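Local coordinates for eukaryotic translation initiation factor 2D (Homo sapiens, PDB 5OA9), which delivers initiator tRNA to the P-site of the 40S ribosomal subunit without GTP, and is represented here by its C-terminal SWIB/MDM2 and SUI1 domains, at residues E34-V39 with S83-C88; V57-I62 with H74-L79; K126-V131 with Q171-Q176. All blocks are in the same frame, centred on the assembly; numbering follows the deposited sequence.

How the interactions relate
Interactions 1 and 2 belong to the SWIB/MDM2 region and touch each other: L84 of 83-88 packs on V57, and R87 on L79. Interaction 2 is nested inside the loop that interaction 1 closes, and strand 78-80 runs straight into helix 81-91, so the two contacts hold neighbouring elements. Interaction 1 is a buried helix pair joined by apolar contacts alone; interaction 2 is a partly buried two-stranded ladder with V57, L59 and L79 turned inward and R58 and K78 outward. Interaction 3, partly buried, lies in the SUI1 domain, its centre about 46 Å from that of interaction 1, and adds side-chain hydrogen bonds to its sheet pairing at a strand-to-helix turn.

Interaction 1: residues E34-V39 with S83-C88; sequences EVRTIV and SLLTRC
L84, L85 and C88 of one helix meet V39 and R36 of another, the N-to-C directions of the two helical segments lying 125° apart and their axes approaching to 10.2 Å. First along 83-88 comes L84, which leans in from the flank of its helix: its CD2 and V39 CG1 meet tip to tip at 3.9 Å. L85 follows with its side chain directed at the other helix, and its two methyls divide the work. CD2 slides past V39 in the opposite sense, 3.7 Å from V39 CG1. CD1 lies under the arginine chain, which crosses it at about a right angle, with R36 CG 3.9 Å away. That chain runs extended from CG to NE, so its methylenes pass over the leucine while the guanidinium, turned obliquely to CD1, is carried to the exposed edge of the contact. One turn on, C88 puts SG 3.8 Å from V39 CG2. The first torsion of V39 makes this sharing possible: with CG1 anti to the backbone N (174°), that methyl meets both leucines while CG2 makes the nearer approach to the cysteine. I67 of helix 61-67 backs L84 and C88, while L89, further along helix 81-91, extends the packing to V35 and R36. No hydrogen bond joins the two segments. V39, buried, is touched by L84, L85 and C88, and the helices of this SWIB/MDM2 domain are held together here by shape and the exclusion of water, with charge kept to the edge where R36 lies.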
loop_
_atom_site.group_PDB
_atom_site.type_symbol
_atom_site.label_atom_id
_atom_site.label_comp_id
_atom_site.label_asym_id
_atom_site.label_seq_id
_atom_site.Cartn_x
_atom_site.Cartn_y
_atom_site.Cartn_z
ATOM N N GLU A 34 -14.342 -5.517 -5.416
ATOM C CA GLU A 34 -14.725 -6.897 -5.156
ATOM C C GLU A 34 -15.407 -7.021 -3.805
ATOM O O GLU A 34 -16.367 -7.777 -3.652
ATOM C CB GLU A 34 -13.515 -7.818 -5.196
ATOM C CG GLU A 34 -12.726 -7.766 -6.480
ATOM C CD GLU A 34 -11.568 -8.736 -6.457
ATOM O OE1 GLU A 34 -10.409 -8.277 -6.492
ATOM O OE2 GLU A 34 -11.824 -9.958 -6.391
ATOM N N VAL A 35 -14.891 -6.291 -2.823
ATOM C CA VAL A 35 -15.480 -6.283 -1.489
ATOM C C VAL A 35 -16.924 -5.798 -1.552
ATOM O O VAL A 35 -17.827 -6.417 -0.982
ATOM C CB VAL A 35 -14.671 -5.393 -0.522
ATOM C CG1 VAL A 35 -15.336 -5.373 0.849
ATOM C CG2 VAL A 35 -13.237 -5.899 -0.414
ATOM N N ARG A 36 -17.144 -4.698 -2.263
ATOM C CA ARG A 36 -18.491 -4.163 -2.418
ATOM C C ARG A 36 -19.434 -5.195 -3.029
ATOM O O ARG A 36 -20.533 -5.419 -2.522
ATOM C CB ARG A 36 -18.474 -2.894 -3.274
ATOM C CG ARG A 36 -18.056 -1.655 -2.508
ATOM C CD ARG A 36 -18.176 -0.399 -3.350
ATOM N NE ARG A 36 -17.978 0.797 -2.536
ATOM C CZ ARG A 36 -16.789 1.293 -2.212
ATOM N NH1 ARG A 36 -15.680 0.699 -2.634
ATOM N NH2 ARG A 36 -16.707 2.386 -1.464
ATOM N N THR A 37 -18.993 -5.825 -4.110
ATOM C CA THR A 37 -19.791 -6.841 -4.784
ATOM C C THR A 37 -20.140 -7.993 -3.843
ATOM O O THR A 37 -21.285 -8.442 -3.783
ATOM C CB THR A 37 -19.052 -7.395 -6.012
ATOM O OG1 THR A 37 -18.909 -6.352 -6.981
ATOM C CG2 THR A 37 -19.817 -8.552 -6.627
ATOM N N ILE A 38 -19.144 -8.455 -3.099
ATOM C CA ILE A 38 -19.329 -9.574 -2.184
ATOM C C ILE A 38 -20.337 -9.230 -1.086
ATOM O O ILE A 38 -21.198 -10.043 -0.747
ATOM C CB ILE A 38 -17.980 -9.997 -1.556
ATOM C CG1 ILE A 38 -17.124 -10.713 -2.600
ATOM C CG2 ILE A 38 -18.202 -10.896 -0.358
ATOM C CD1 ILE A 38 -15.634 -10.710 -2.280
ATOM N N VAL A 39 -20.239 -8.022 -0.542
ATOM C CA VAL A 39 -21.117 -7.614 0.549
ATOM C C VAL A 39 -22.549 -7.376 0.049
ATOM O O VAL A 39 -23.515 -7.746 0.716
ATOM C CB VAL A 39 -20.575 -6.351 1.259
ATOM C CG1 VAL A 39 -21.558 -5.844 2.300
ATOM C CG2 VAL A 39 -19.226 -6.649 1.903
ATOM N N SER A 83 -22.734 3.106 5.011
ATOM C CA SER A 83 -22.106 2.782 6.287
ATOM C C SER A 83 -21.638 1.337 6.316
ATOM O O SER A 83 -20.516 1.055 6.729
ATOM C CB SER A 83 -23.068 3.040 7.441
ATOM O OG SER A 83 -23.597 4.349 7.362
ATOM N N LEU A 84 -22.504 0.423 5.884
ATOM C CA LEU A 84 -22.171 -1.001 5.851
ATOM C C LEU A 84 -20.883 -1.274 5.077
ATOM O O LEU A 84 -19.996 -1.994 5.555
ATOM C CB LEU A 84 -23.326 -1.799 5.242
ATOM C CG LEU A 84 -23.055 -3.287 5.008
ATOM C CD1 LEU A 84 -22.627 -3.970 6.300
ATOM C CD2 LEU A 84 -24.298 -3.953 4.420
ATOM N N LEU A 85 -20.780 -0.681 3.889
ATOM C CA LEU A 85 -19.634 -0.898 3.012
ATOM C C LEU A 85 -18.359 -0.284 3.580
ATOM O O LEU A 85 -17.305 -0.920 3.577
ATOM C CB LEU A 85 -19.924 -0.337 1.613
ATOM C CG LEU A 85 -21.023 -1.108 0.864
ATOM C CD1 LEU A 85 -21.255 -0.557 -0.536
ATOM C CD2 LEU A 85 -20.685 -2.590 0.806
ATOM N N THR A 86 -18.462 0.946 4.074
ATOM C CA THR A 86 -17.321 1.625 4.685
ATOM C C THR A 86 -16.796 0.842 5.886
ATOM O O THR A 86 -15.590 0.641 6.027
ATOM C CB THR A 86 -17.693 3.054 5.116
ATOM O OG1 THR A 86 -18.053 3.813 3.958
ATOM C CG2 THR A 86 -16.521 3.733 5.814
ATOM N N ARG A 87 -17.708 0.381 6.738
ATOM C CA ARG A 87 -17.334 -0.448 7.877
ATOM C C ARG A 87 -16.620 -1.725 7.439
ATOM O O ARG A 87 -15.600 -2.098 8.017
ATOM C CB ARG A 87 -18.562 -0.810 8.712
ATOM C CG ARG A 87 -19.136 0.330 9.533
ATOM C CD ARG A 87 -20.438 -0.115 10.169
ATOM N NE ARG A 87 -21.145 0.954 10.870
ATOM C CZ ARG A 87 -21.178 1.090 12.192
ATOM N NH1 ARG A 87 -20.531 0.229 12.968
ATOM N NH2 ARG A 87 -21.857 2.088 12.740
ATOM N N CYS A 88 -17.161 -2.401 6.427
ATOM C CA CYS A 88 -16.555 -3.639 5.942
ATOM C C CYS A 88 -15.115 -3.406 5.473
ATOM O O CYS A 88 -14.204 -4.165 5.821
ATOM C CB CYS A 88 -17.394 -4.243 4.815
ATOM S SG CYS A 88 -18.930 -5.073 5.388
#

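Interaction 2: residues V57-I62 with H74-L79; sequences VRLDPI and HTVMKL
L59 turns its CG anti to its own carbonyl carbon (chi1 -50°), and L79 does likewise (chi1 -72°), which brings their CD1 methyls to 4.0 Å as the two side chains cross obliquely. L59 CD1 also lies 4.4 Å from V76 CG1. Behind them runs the two-stranded antiparallel sheet 56-58/78-80 of the SWIB/MDM2 domain, with helix 61-67 in the connection between its strands. V57 and L79 form its hydrogen-bonded pair, V57 N giving to L79 O (2.8 Å) and L79 N to V57 O (3.0 Å). R58 and K78, the next, non-hydrogen-bonded pair, lie on the other face, K78 NZ in a salt bridge with D50. Beyond the strands L59 N still reaches M77 O at 2.9 Å, in a nearly straight bond (171°). A water donates to that same M77 O and to L59 O, bridging the backbones as they part. D60 caps helix 61-67 through OD1 and L63 N, its OD2 hydrogen-bonded to Y42 OH of helix 32-45. On the inner face V57 packs on A43 of that helix and on W81 and L84 of helix 81-91, while L59 lies against C64 and L79 against I67 of helix 61-67.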
loop_
_atom_site.group_PDB
_atom_site.type_symbol
_atom_site.label_atom_id
_atom_site.label_comp_id
_atom_site.label_asym_id
_atom_site.label_seq_id
_atom_site.Cartn_x
_atom_site.Cartn_y
_atom_site.Cartn_z
ATOM N N VAL A 57 -29.889 -2.248 5.075
ATOM C CA VAL A 57 -29.606 -3.665 5.298
ATOM C C VAL A 57 -29.795 -4.066 6.758
ATOM O O VAL A 57 -29.113 -3.549 7.645
ATOM C CB VAL A 57 -28.171 -4.033 4.884
ATOM C CG1 VAL A 57 -27.909 -5.503 5.143
ATOM C CG2 VAL A 57 -27.924 -3.682 3.416
ATOM N N ARG A 58 -30.705 -5.002 7.003
ATOM C CA ARG A 58 -30.873 -5.552 8.340
ATOM C C ARG A 58 -29.710 -6.493 8.653
ATOM O O ARG A 58 -29.431 -7.422 7.897
ATOM C CB ARG A 58 -32.211 -6.288 8.466
ATOM C CG ARG A 58 -32.468 -6.861 9.855
ATOM C CD ARG A 58 -33.714 -7.736 9.895
ATOM N NE ARG A 58 -33.615 -8.884 8.998
ATOM C CZ ARG A 58 -32.988 -10.019 9.295
ATOM N NH1 ARG A 58 -32.387 -10.167 10.471
ATOM N NH2 ARG A 58 -32.955 -11.009 8.413
ATOM N N LEU A 59 -29.032 -6.249 9.768
ATOM C CA LEU A 59 -27.864 -7.039 10.140
ATOM C C LEU A 59 -28.226 -8.405 10.728
ATOM O O LEU A 59 -28.993 -8.494 11.687
ATOM C CB LEU A 59 -27.005 -6.262 11.138
ATOM C CG LEU A 59 -26.680 -4.825 10.725
ATOM C CD1 LEU A 59 -25.707 -4.195 11.706
ATOM C CD2 LEU A 59 -26.130 -4.773 9.302
ATOM N N ASP A 60 -27.665 -9.465 10.151
ATOM C CA ASP A 60 -27.792 -10.809 10.709
ATOM C C ASP A 60 -26.635 -11.016 11.703
ATOM O O ASP A 60 -25.756 -10.160 11.786
ATOM C CB ASP A 60 -27.797 -11.860 9.587
ATOM C CG ASP A 60 -26.476 -11.936 8.834
ATOM O OD1 ASP A 60 -25.672 -10.984 8.922
ATOM O OD2 ASP A 60 -26.246 -12.954 8.145
ATOM N N PRO A 61 -26.642 -12.118 12.479
ATOM C CA PRO A 61 -25.566 -12.295 13.464
ATOM C C PRO A 61 -24.144 -12.278 12.888
ATOM O O PRO A 61 -23.218 -11.875 13.593
ATOM C CB PRO A 61 -25.876 -13.671 14.087
ATOM C CG PRO A 61 -27.025 -14.242 13.294
ATOM C CD PRO A 61 -27.738 -13.075 12.712
ATOM N N ILE A 62 -23.971 -12.695 11.639
ATOM C CA ILE A 62 -22.647 -12.680 11.026
ATOM C C ILE A 62 -22.168 -11.244 10.836
ATOM O O ILE A 62 -21.034 -10.912 11.173
ATOM C CB ILE A 62 -22.638 -13.432 9.680
ATOM C CG1 ILE A 62 -22.654 -14.943 9.938
ATOM C CG2 ILE A 62 -21.417 -13.052 8.856
ATOM C CD1 ILE A 62 -22.599 -15.790 8.684
ATOM N N HIS A 74 -26.068 -4.790 20.454
ATOM C CA HIS A 74 -27.501 -5.001 20.632
ATOM C C HIS A 74 -28.267 -3.682 20.588
ATOM O O HIS A 74 -29.156 -3.443 21.404
ATOM C CB HIS A 74 -27.778 -5.728 21.950
ATOM C CG HIS A 74 -27.435 -7.186 21.921
ATOM N ND1 HIS A 74 -26.183 -7.650 21.577
ATOM C CD2 HIS A 74 -28.181 -8.283 22.193
ATOM C CE1 HIS A 74 -26.173 -8.971 21.639
ATOM N NE2 HIS A 74 -27.373 -9.379 22.010
ATOM N N THR A 75 -27.920 -2.834 19.627
ATOM C CA THR A 75 -28.580 -1.542 19.467
ATOM C C THR A 75 -28.864 -1.247 17.994
ATOM O O THR A 75 -30.012 -1.039 17.604
ATOM C CB THR A 75 -27.732 -0.402 20.057
ATOM O OG1 THR A 75 -27.426 -0.690 21.427
ATOM C CG2 THR A 75 -28.485 0.914 19.978
ATOM N N VAL A 76 -27.809 -1.228 17.185
ATOM C CA VAL A 76 -27.930 -0.998 15.748
ATOM C C VAL A 76 -28.456 -2.242 15.034
ATOM O O VAL A 76 -27.798 -3.281 15.019
ATOM C CB VAL A 76 -26.578 -0.592 15.130
ATOM C CG1 VAL A 76 -26.714 -0.394 13.628
ATOM C CG2 VAL A 76 -26.044 0.665 15.799
ATOM N N MET A 77 -29.638 -2.128 14.436
ATOM C CA MET A 77 -30.283 -3.264 13.782
ATOM C C MET A 77 -30.134 -3.218 12.262
ATOM O O MET A 77 -30.126 -4.252 11.594
ATOM C CB MET A 77 -31.768 -3.310 14.147
ATOM C CG MET A 77 -32.059 -3.037 15.615
ATOM S SD MET A 77 -31.290 -4.234 16.718
ATOM C CE MET A 77 -32.008 -5.759 16.118
ATOM N N LYS A 78 -30.037 -2.008 11.725
ATOM C CA LYS A 78 -29.926 -1.802 10.285
ATOM C C LYS A 78 -28.842 -0.776 9.979
ATOM O O LYS A 78 -28.581 0.116 10.784
ATOM C CB LYS A 78 -31.256 -1.329 9.687
ATOM C CG LYS A 78 -32.464 -2.190 10.011
ATOM C CD LYS A 78 -33.741 -1.537 9.485
ATOM C CE LYS A 78 -34.983 -2.287 9.930
ATOM N NZ LYS A 78 -36.221 -1.647 9.397
ATOM N N LEU A 79 -28.220 -0.909 8.812
ATOM C CA LEU A 79 -27.282 0.093 8.323
ATOM C C LEU A 79 -27.566 0.394 6.867
ATOM O O LEU A 79 -27.919 -0.509 6.106
ATOM C CB LEU A 79 -25.829 -0.374 8.467
ATOM C CG LEU A 79 -25.228 -0.438 9.868
ATOM C CD1 LEU A 79 -23.885 -1.133 9.799
ATOM C CD2 LEU A 79 -25.078 0.959 10.456
HETATM O O HOH W 1 -30.342 -6.767 13.092
#

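Interaction 3: residues K126-V131 with Q171-Q176; sequences KKVTVV and QIQGNQ
T129 OG1 is gripped from the facing segment by two backbone groups: it donates to G174 O at 2.7 Å and accepts from Q176 N at 2.8 Å. The hydroxyl gets there because OG1 stands anti to the carbonyl carbon (chi1 -57°), pointing to the turn that follows strand 168-173, while CG2 lies against I172 CD1. Its donor bond lies slightly off the carbonyl plane of G174; the bond from Q176 N is fairly straight at 161°. Between the strands T129 and I172 form the hydrogen-bonded pair, T129 N to I172 O and I172 N to T129 O, both 2.8 Å and in the carbonyl plane. The pairing carries on one step to G174 N and K127 O, where the N-H bends to 138°. V128 with Q173 and V130 with Q171 are the flanking non-hydrogen-bonded pairs. On their face V128 CG1 lies 4.0 Å from Q171 CB, and V128 CG2 meets the amide end of Q173, whose chain folds back at chi2. On the other face I172 CD1 touches V131 CG2 at 3.9 Å, and I172 also packs on L148 of helix 141-152. G174 makes the turn with a positive phi, which suits glycine. Q176, the N-cap residue of helix 177-187, sends its NE2 back to Q173 O, in the amide plane. At the edge a water accepts from N175 ND2 and, at a longer 3.3 Å, from K127 NZ. Strand 126-132, central in this SUI1-domain sheet, therefore also holds the turn after strand 168-173: one threonine hydroxyl, using donor and acceptor together, satisfies two main-chain groups of the turn and ties the start of the helix to the strand.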
loop_
_atom_site.group_PDB
_atom_site.type_symbol
_atom_site.label_atom_id
_atom_site.label_comp_id
_atom_site.label_asym_id
_atom_site.label_seq_id
_atom_site.Cartn_x
_atom_site.Cartn_y
_atom_site.Cartn_z
ATOM N N LYS A 126 30.951 18.026 1.806
ATOM C CA LYS A 126 30.811 16.732 1.149
ATOM C C LYS A 126 29.460 16.111 1.477
ATOM O O LYS A 126 29.240 15.629 2.588
ATOM C CB LYS A 126 31.935 15.786 1.568
ATOM C CG LYS A 126 33.322 16.253 1.161
ATOM C CD LYS A 126 34.380 15.253 1.597
ATOM C CE LYS A 126 35.764 15.675 1.132
ATOM N NZ LYS A 126 35.846 15.738 -0.353
ATOM N N LYS A 127 28.553 16.119 0.510
ATOM C CA LYS A 127 27.222 15.588 0.752
ATOM C C LYS A 127 27.114 14.096 0.440
ATOM O O LYS A 127 27.939 13.525 -0.275
ATOM C CB LYS A 127 26.178 16.356 -0.061
ATOM C CG LYS A 127 25.960 17.785 0.407
ATOM C CD LYS A 127 24.693 18.365 -0.191
ATOM C CE LYS A 127 24.463 19.796 0.265
ATOM N NZ LYS A 127 25.335 20.758 -0.449
ATOM N N VAL A 128 26.086 13.480 1.003
ATOM C CA VAL A 128 25.772 12.086 0.728
ATOM C C VAL A 128 24.286 12.011 0.444
ATOM O O VAL A 128 23.491 12.630 1.143
ATOM C CB VAL A 128 26.140 11.155 1.904
ATOM C CG1 VAL A 128 25.617 9.741 1.643
ATOM C CG2 VAL A 128 27.648 11.144 2.133
ATOM N N THR A 129 23.917 11.280 -0.603
ATOM C CA THR A 129 22.518 11.113 -0.973
ATOM C C THR A 129 22.011 9.837 -0.324
ATOM O O THR A 129 22.666 8.796 -0.426
ATOM C CB THR A 129 22.358 11.075 -2.509
ATOM O OG1 THR A 129 22.915 12.276 -3.075
ATOM C CG2 THR A 129 20.877 10.943 -2.904
ATOM N N VAL A 130 20.881 9.922 0.384
ATOM C CA VAL A 130 20.334 8.777 1.120
ATOM C C VAL A 130 18.934 8.426 0.624
ATOM O O VAL A 130 18.053 9.288 0.526
ATOM C CB VAL A 130 20.292 9.054 2.645
ATOM C CG1 VAL A 130 19.661 7.886 3.407
ATOM C CG2 VAL A 130 21.689 9.354 3.181
ATOM N N VAL A 131 18.730 7.152 0.310
ATOM C CA VAL A 131 17.486 6.706 -0.301
ATOM C C VAL A 131 16.813 5.622 0.530
ATOM O O VAL A 131 17.374 4.535 0.712
ATOM C CB VAL A 131 17.728 6.171 -1.730
ATOM C CG1 VAL A 131 16.397 5.930 -2.431
ATOM C CG2 VAL A 131 18.587 7.146 -2.527
ATOM N N GLN A 171 23.148 4.605 0.151
ATOM C CA GLN A 171 23.901 5.850 0.258
ATOM C C GLN A 171 24.795 6.030 -0.952
ATOM O O GLN A 171 25.529 5.118 -1.334
ATOM C CB GLN A 171 24.738 5.863 1.534
ATOM C CG GLN A 171 23.898 5.714 2.783
ATOM C CD GLN A 171 24.725 5.641 4.046
ATOM O OE1 GLN A 171 24.236 5.221 5.089
ATOM N NE2 GLN A 171 25.986 6.053 3.959
ATOM N N ILE A 172 24.732 7.210 -1.560
ATOM C CA ILE A 172 25.621 7.531 -2.668
ATOM C C ILE A 172 26.437 8.774 -2.334
ATOM O O ILE A 172 25.889 9.778 -1.866
ATOM C CB ILE A 172 24.840 7.757 -3.977
ATOM C CG1 ILE A 172 23.713 6.727 -4.133
ATOM C CG2 ILE A 172 25.787 7.722 -5.166
ATOM C CD1 ILE A 172 22.323 7.251 -3.721
ATOM N N GLN A 173 27.749 8.698 -2.545
ATOM C CA GLN A 173 28.616 9.850 -2.321
ATOM C C GLN A 173 28.208 10.989 -3.243
ATOM O O GLN A 173 27.920 10.766 -4.419
ATOM C CB GLN A 173 30.084 9.482 -2.550
ATOM C CG GLN A 173 30.648 8.493 -1.534
ATOM C CD GLN A 173 30.605 9.021 -0.111
ATOM O OE1 GLN A 173 30.926 10.181 0.144
ATOM N NE2 GLN A 173 30.199 8.170 0.825
ATOM N N GLY A 174 28.173 12.202 -2.705
ATOM C CA GLY A 174 27.829 13.373 -3.494
ATOM C C GLY A 174 26.336 13.660 -3.556
ATOM O O GLY A 174 25.520 12.960 -2.951
ATOM N N ASN A 175 25.986 14.711 -4.293
ATOM C CA ASN A 175 24.600 15.140 -4.468
ATOM C C ASN A 175 24.020 14.525 -5.737
ATOM O O ASN A 175 24.270 15.034 -6.833
ATOM C CB ASN A 175 24.550 16.672 -4.535
ATOM C CG ASN A 175 23.142 17.229 -4.519
ATOM O OD1 ASN A 175 22.172 16.543 -4.838
ATOM N ND2 ASN A 175 23.028 18.508 -4.164
ATOM N N GLN A 176 23.252 13.443 -5.596
ATOM C CA GLN A 176 22.821 12.664 -6.756
ATOM C C GLN A 176 21.303 12.581 -6.892
ATOM O O GLN A 176 20.780 11.676 -7.549
ATOM C CB GLN A 176 23.401 11.241 -6.684
ATOM C CG GLN A 176 24.873 11.173 -6.312
ATOM C CD GLN A 176 25.802 11.693 -7.391
ATOM O OE1 GLN A 176 25.381 11.994 -8.506
ATOM N NE2 GLN A 176 27.089 11.793 -7.058
HETATM O O HOH W 2 25.668 20.025 -3.620
#